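Local structure of alkylhalidase CmlS (Streptomyces venezuelae, 3I3L) at residues R344-W358 with H488-Q500. The protein is a flavin-dependent halogenase of chloramphenicol biosynthesis that carries FAD in a covalent bond to an aspartate. Sequence-based numbering, arbitrary orientation.
Sequences RITRHGDEKDAVHAW and HYRVEPIGFRLEQ
W358, on the helix that starts after E351, lies with one indole face against the hairpin strands 488-491 and 498-500. Y489 CB sits 3.7 Å from the centroid of the W358 five-membered ring and only 5° off its normal, while L498 CD1 lies over the same face of W358, 3.9 Å from the centroid of its six-membered ring; both are CH-pi contacts. The W358 edge at CD1 is turned to the face of the H488 ring, a T-shaped pair with planes at 78°. CG of W358 is anti to the backbone N (chi1 167°), which directs the indole toward Y489 and L498. V355 CG2 fills in beside L498 CD2 and the Y489 ring.

Beyond this apolar core the phenol of Y489 donates to E351 OE1 (2.7 Å, from OH). R344 NE reaches E351 OE1 at 2.8 Å from the opposite face of the carboxylate plane, and R344 NH2 bonds E351 OE2, a side-on, two-nitrogen grip. Replacing E351 by an alanine would probably leave the Y489 hydroxyl without its acceptor and the R344 guanidinium without its counter-charge and less fixed in rotation.

The R344 and R347 side is looser and wet: R344 NH1 makes a weak bond to L498 O (3.3 Å), and one water bridges both arginines to that carbonyl. R347 NE and R497 NH1 come within 4.1 Å, and the salt bridges both side chains make to D343 probably offset their like charges. The FAD-binding and C-terminal family regions thus meet through aromatic and CH-pi packing, with E351 OE1 taking bonds from both Y489 OH and R344 NE; the arginine charge beside it probably favours the ionised carboxylate.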
# COMPACT_ATOMS: atom_id res chain seq x y z
N ARG A 344 8.95 -16.82 13.55
CA ARG A 344 9.42 -17.99 12.83
C ARG A 344 10.89 -18.24 13.03
O ARG A 344 11.32 -19.38 13.14
CB ARG A 344 9.12 -17.83 11.33
CG ARG A 344 9.41 -19.01 10.49
CD ARG A 344 8.33 -20.05 10.56
NE ARG A 344 8.75 -21.30 9.92
CZ ARG A 344 8.04 -22.43 9.89
NH1 ARG A 344 6.83 -22.49 10.40
NH2 ARG A 344 8.56 -23.51 9.32
N ILE A 345 11.70 -17.19 13.02
CA ILE A 345 13.13 -17.38 13.17
C ILE A 345 13.45 -17.85 14.59
O ILE A 345 14.37 -18.60 14.81
CB ILE A 345 13.93 -16.07 12.87
CG1 ILE A 345 13.80 -15.68 11.38
CG2 ILE A 345 15.43 -16.23 13.29
CD1 ILE A 345 14.20 -14.20 11.10
N THR A 346 12.70 -17.35 15.56
CA THR A 346 12.90 -17.67 16.95
C THR A 346 12.69 -19.20 17.20
O THR A 346 13.45 -19.79 17.96
CB THR A 346 11.95 -16.87 17.85
OG1 THR A 346 12.25 -15.46 17.71
CG2 THR A 346 12.14 -17.31 19.34
N ARG A 347 11.68 -19.78 16.55
CA ARG A 347 11.29 -21.17 16.73
C ARG A 347 12.02 -22.09 15.75
O ARG A 347 12.11 -23.30 16.00
CB ARG A 347 9.76 -21.34 16.59
CG ARG A 347 8.94 -20.53 17.65
CD ARG A 347 7.40 -20.79 17.57
NE ARG A 347 6.79 -20.16 16.39
CZ ARG A 347 6.43 -20.79 15.28
NH1 ARG A 347 6.54 -22.10 15.19
NH2 ARG A 347 5.93 -20.09 14.24
N HIS A 348 12.56 -21.52 14.64
CA HIS A 348 13.27 -22.32 13.64
C HIS A 348 14.47 -21.54 13.11
O HIS A 348 14.39 -20.87 12.03
CB HIS A 348 12.38 -22.64 12.44
CG HIS A 348 11.06 -23.25 12.79
ND1 HIS A 348 10.88 -24.62 12.89
CD2 HIS A 348 9.86 -22.69 13.05
CE1 HIS A 348 9.62 -24.86 13.21
NE2 HIS A 348 8.98 -23.71 13.32
N GLY A 349 15.57 -21.58 13.85
CA GLY A 349 16.68 -20.68 13.62
C GLY A 349 17.46 -21.04 12.36
O GLY A 349 18.22 -20.21 11.85
N ASP A 350 17.31 -22.27 11.87
CA ASP A 350 17.90 -22.66 10.59
C ASP A 350 17.24 -21.95 9.36
O ASP A 350 17.74 -22.04 8.26
CB ASP A 350 17.78 -24.21 10.39
CG ASP A 350 16.38 -24.72 10.61
OD1 ASP A 350 15.75 -24.38 11.64
OD2 ASP A 350 15.87 -25.48 9.78
N GLU A 351 16.08 -21.35 9.55
CA GLU A 351 15.32 -20.77 8.45
C GLU A 351 15.63 -19.26 8.36
O GLU A 351 14.98 -18.54 7.61
CB GLU A 351 13.80 -20.98 8.69
CG GLU A 351 13.34 -22.46 8.50
CD GLU A 351 11.86 -22.64 8.72
OE1 GLU A 351 11.10 -21.68 8.47
OE2 GLU A 351 11.43 -23.73 9.18
N LYS A 352 16.59 -18.79 9.15
CA LYS A 352 16.90 -17.38 9.25
C LYS A 352 16.99 -16.68 7.92
O LYS A 352 16.33 -15.67 7.72
CB LYS A 352 18.19 -17.13 10.00
CG LYS A 352 18.59 -15.63 9.93
CD LYS A 352 20.10 -15.43 10.16
CE LYS A 352 20.44 -13.92 10.17
NZ LYS A 352 21.94 -13.63 10.45
N ASP A 353 17.81 -17.21 7.03
CA ASP A 353 18.09 -16.61 5.74
C ASP A 353 16.87 -16.57 4.85
O ASP A 353 16.55 -15.54 4.25
CB ASP A 353 19.23 -17.35 5.02
CG ASP A 353 20.63 -17.05 5.65
OD1 ASP A 353 20.82 -16.01 6.31
OD2 ASP A 353 21.55 -17.85 5.45
N ALA A 354 16.17 -17.69 4.81
CA ALA A 354 14.99 -17.82 4.00
C ALA A 354 13.92 -16.82 4.48
O ALA A 354 13.20 -16.24 3.69
CB ALA A 354 14.48 -19.26 4.07
N VAL A 355 13.81 -16.63 5.79
CA VAL A 355 12.75 -15.76 6.32
C VAL A 355 13.08 -14.30 5.99
O VAL A 355 12.19 -13.53 5.67
CB VAL A 355 12.55 -15.94 7.87
CG1 VAL A 355 11.79 -14.78 8.47
CG2 VAL A 355 11.77 -17.27 8.20
N HIS A 356 14.34 -13.91 6.12
CA HIS A 356 14.71 -12.56 5.79
C HIS A 356 14.53 -12.33 4.26
O HIS A 356 14.09 -11.28 3.86
CB HIS A 356 16.16 -12.31 6.17
CG HIS A 356 16.33 -11.83 7.57
ND1 HIS A 356 15.70 -10.70 8.05
CD2 HIS A 356 17.12 -12.28 8.57
CE1 HIS A 356 16.07 -10.48 9.30
NE2 HIS A 356 16.89 -11.44 9.66
N ALA A 357 14.91 -13.31 3.45
CA ALA A 357 14.75 -13.20 2.02
C ALA A 357 13.28 -13.06 1.68
O ALA A 357 12.95 -12.32 0.79
CB ALA A 357 15.42 -14.41 1.27
N TRP A 358 12.40 -13.74 2.40
CA TRP A 358 10.99 -13.56 2.19
C TRP A 358 10.52 -12.13 2.60
O TRP A 358 9.73 -11.50 1.90
CB TRP A 358 10.16 -14.67 2.86
CG TRP A 358 8.69 -14.32 2.92
CD1 TRP A 358 7.75 -14.56 1.95
CD2 TRP A 358 7.99 -13.64 3.99
NE1 TRP A 358 6.52 -14.12 2.36
CE2 TRP A 358 6.64 -13.51 3.58
CE3 TRP A 358 8.36 -13.15 5.24
CZ2 TRP A 358 5.67 -12.90 4.38
CZ3 TRP A 358 7.41 -12.53 6.02
CH2 TRP A 358 6.09 -12.43 5.61
N HIS A 488 7.67 -21.32 0.11
CA HIS A 488 7.27 -19.94 0.26
C HIS A 488 6.64 -19.76 1.65
O HIS A 488 6.18 -20.71 2.28
CB HIS A 488 6.28 -19.54 -0.87
CG HIS A 488 6.10 -18.06 -1.02
ND1 HIS A 488 7.07 -17.25 -1.58
CD2 HIS A 488 5.10 -17.23 -0.61
CE1 HIS A 488 6.67 -15.99 -1.53
NE2 HIS A 488 5.48 -15.95 -0.94
N TYR A 489 6.62 -18.54 2.14
CA TYR A 489 5.95 -18.23 3.39
C TYR A 489 4.67 -17.49 3.18
O TYR A 489 4.48 -16.77 2.17
CB TYR A 489 6.88 -17.44 4.30
CG TYR A 489 8.11 -18.23 4.77
CD1 TYR A 489 7.98 -19.25 5.73
CD2 TYR A 489 9.36 -17.97 4.29
CE1 TYR A 489 9.07 -19.97 6.17
CE2 TYR A 489 10.49 -18.70 4.73
CZ TYR A 489 10.31 -19.67 5.70
OH TYR A 489 11.38 -20.37 6.14
N ARG A 490 3.78 -17.64 4.15
CA ARG A 490 2.55 -16.88 4.14
C ARG A 490 2.13 -16.62 5.57
O ARG A 490 2.21 -17.51 6.38
CB ARG A 490 1.48 -17.64 3.31
CG ARG A 490 0.02 -17.43 3.65
CD ARG A 490 -0.59 -18.70 4.37
NE ARG A 490 -2.06 -18.66 4.64
CZ ARG A 490 -2.95 -17.83 4.05
NH1 ARG A 490 -2.57 -16.91 3.16
NH2 ARG A 490 -4.23 -17.89 4.37
N VAL A 491 1.71 -15.39 5.89
CA VAL A 491 1.17 -15.13 7.21
C VAL A 491 -0.25 -15.65 7.31
O VAL A 491 -1.10 -15.20 6.59
CB VAL A 491 1.14 -13.63 7.48
CG1 VAL A 491 0.48 -13.35 8.79
CG2 VAL A 491 2.63 -13.06 7.44
N GLU A 492 -0.51 -16.58 8.23
CA GLU A 492 -1.89 -17.05 8.49
C GLU A 492 -2.74 -15.94 9.08
O GLU A 492 -2.37 -15.36 10.09
CB GLU A 492 -1.84 -18.26 9.46
CG GLU A 492 -3.12 -19.08 9.51
CD GLU A 492 -4.15 -18.42 10.35
OE1 GLU A 492 -3.84 -17.99 11.49
OE2 GLU A 492 -5.31 -18.29 9.89
N PRO A 493 -3.90 -15.63 8.48
CA PRO A 493 -4.59 -14.37 8.90
C PRO A 493 -5.17 -14.36 10.29
O PRO A 493 -5.24 -13.31 10.93
CB PRO A 493 -5.71 -14.19 7.85
CG PRO A 493 -5.88 -15.60 7.25
CD PRO A 493 -4.49 -16.21 7.25
N ILE A 494 -5.60 -15.52 10.79
CA ILE A 494 -6.28 -15.51 12.10
C ILE A 494 -5.31 -15.44 13.30
O ILE A 494 -5.52 -14.67 14.23
CB ILE A 494 -7.20 -16.75 12.26
CG1 ILE A 494 -8.18 -16.82 11.08
CG2 ILE A 494 -7.93 -16.74 13.64
CD1 ILE A 494 -9.42 -17.60 11.35
N GLY A 495 -4.26 -16.24 13.26
CA GLY A 495 -3.35 -16.31 14.39
C GLY A 495 -2.01 -15.64 14.12
O GLY A 495 -1.23 -15.49 15.01
N PHE A 496 -1.76 -15.23 12.87
CA PHE A 496 -0.58 -14.45 12.50
C PHE A 496 0.74 -15.23 12.44
O PHE A 496 1.80 -14.61 12.37
CB PHE A 496 -0.45 -13.23 13.37
CG PHE A 496 -1.50 -12.19 13.10
CD1 PHE A 496 -1.54 -11.54 11.87
CD2 PHE A 496 -2.46 -11.91 14.02
CE1 PHE A 496 -2.54 -10.58 11.62
CE2 PHE A 496 -3.45 -10.93 13.79
CZ PHE A 496 -3.47 -10.25 12.59
N ARG A 497 0.70 -16.56 12.45
CA ARG A 497 1.97 -17.29 12.39
C ARG A 497 2.45 -17.25 10.95
O ARG A 497 1.63 -17.26 10.03
CB ARG A 497 1.83 -18.79 12.83
CG ARG A 497 1.22 -19.01 14.29
CD ARG A 497 2.30 -18.81 15.40
NE ARG A 497 1.69 -18.70 16.73
CZ ARG A 497 2.30 -18.29 17.83
NH1 ARG A 497 3.62 -18.00 17.83
NH2 ARG A 497 1.59 -18.17 18.95
N LEU A 498 3.76 -17.33 10.77
CA LEU A 498 4.30 -17.49 9.46
C LEU A 498 4.33 -18.97 9.12
O LEU A 498 5.07 -19.74 9.73
CB LEU A 498 5.73 -16.88 9.37
CG LEU A 498 6.22 -16.67 7.94
CD1 LEU A 498 5.42 -15.58 7.27
CD2 LEU A 498 7.78 -16.38 7.87
N GLU A 499 3.60 -19.37 8.09
CA GLU A 499 3.52 -20.77 7.75
C GLU A 499 4.29 -20.99 6.45
O GLU A 499 4.38 -20.11 5.58
CB GLU A 499 2.06 -21.21 7.52
CG GLU A 499 1.12 -21.08 8.71
CD GLU A 499 -0.35 -21.52 8.38
OE1 GLU A 499 -0.72 -21.64 7.19
OE2 GLU A 499 -1.15 -21.69 9.32
N GLN A 500 4.81 -22.18 6.32
CA GLN A 500 5.37 -22.65 5.04
C GLN A 500 4.30 -23.13 4.07
O GLN A 500 3.30 -23.69 4.48
CB GLN A 500 6.30 -23.79 5.30
CG GLN A 500 7.72 -23.49 4.95
CD GLN A 500 8.66 -24.39 5.71
OE1 GLN A 500 8.22 -25.17 6.54
NE2 GLN A 500 9.97 -24.28 5.44
O HOH W 1 4.87 -20.88 11.96
O HOH W 2 5.58 -17.09 12.78
O HOH W 3 3.36 -14.21 1.73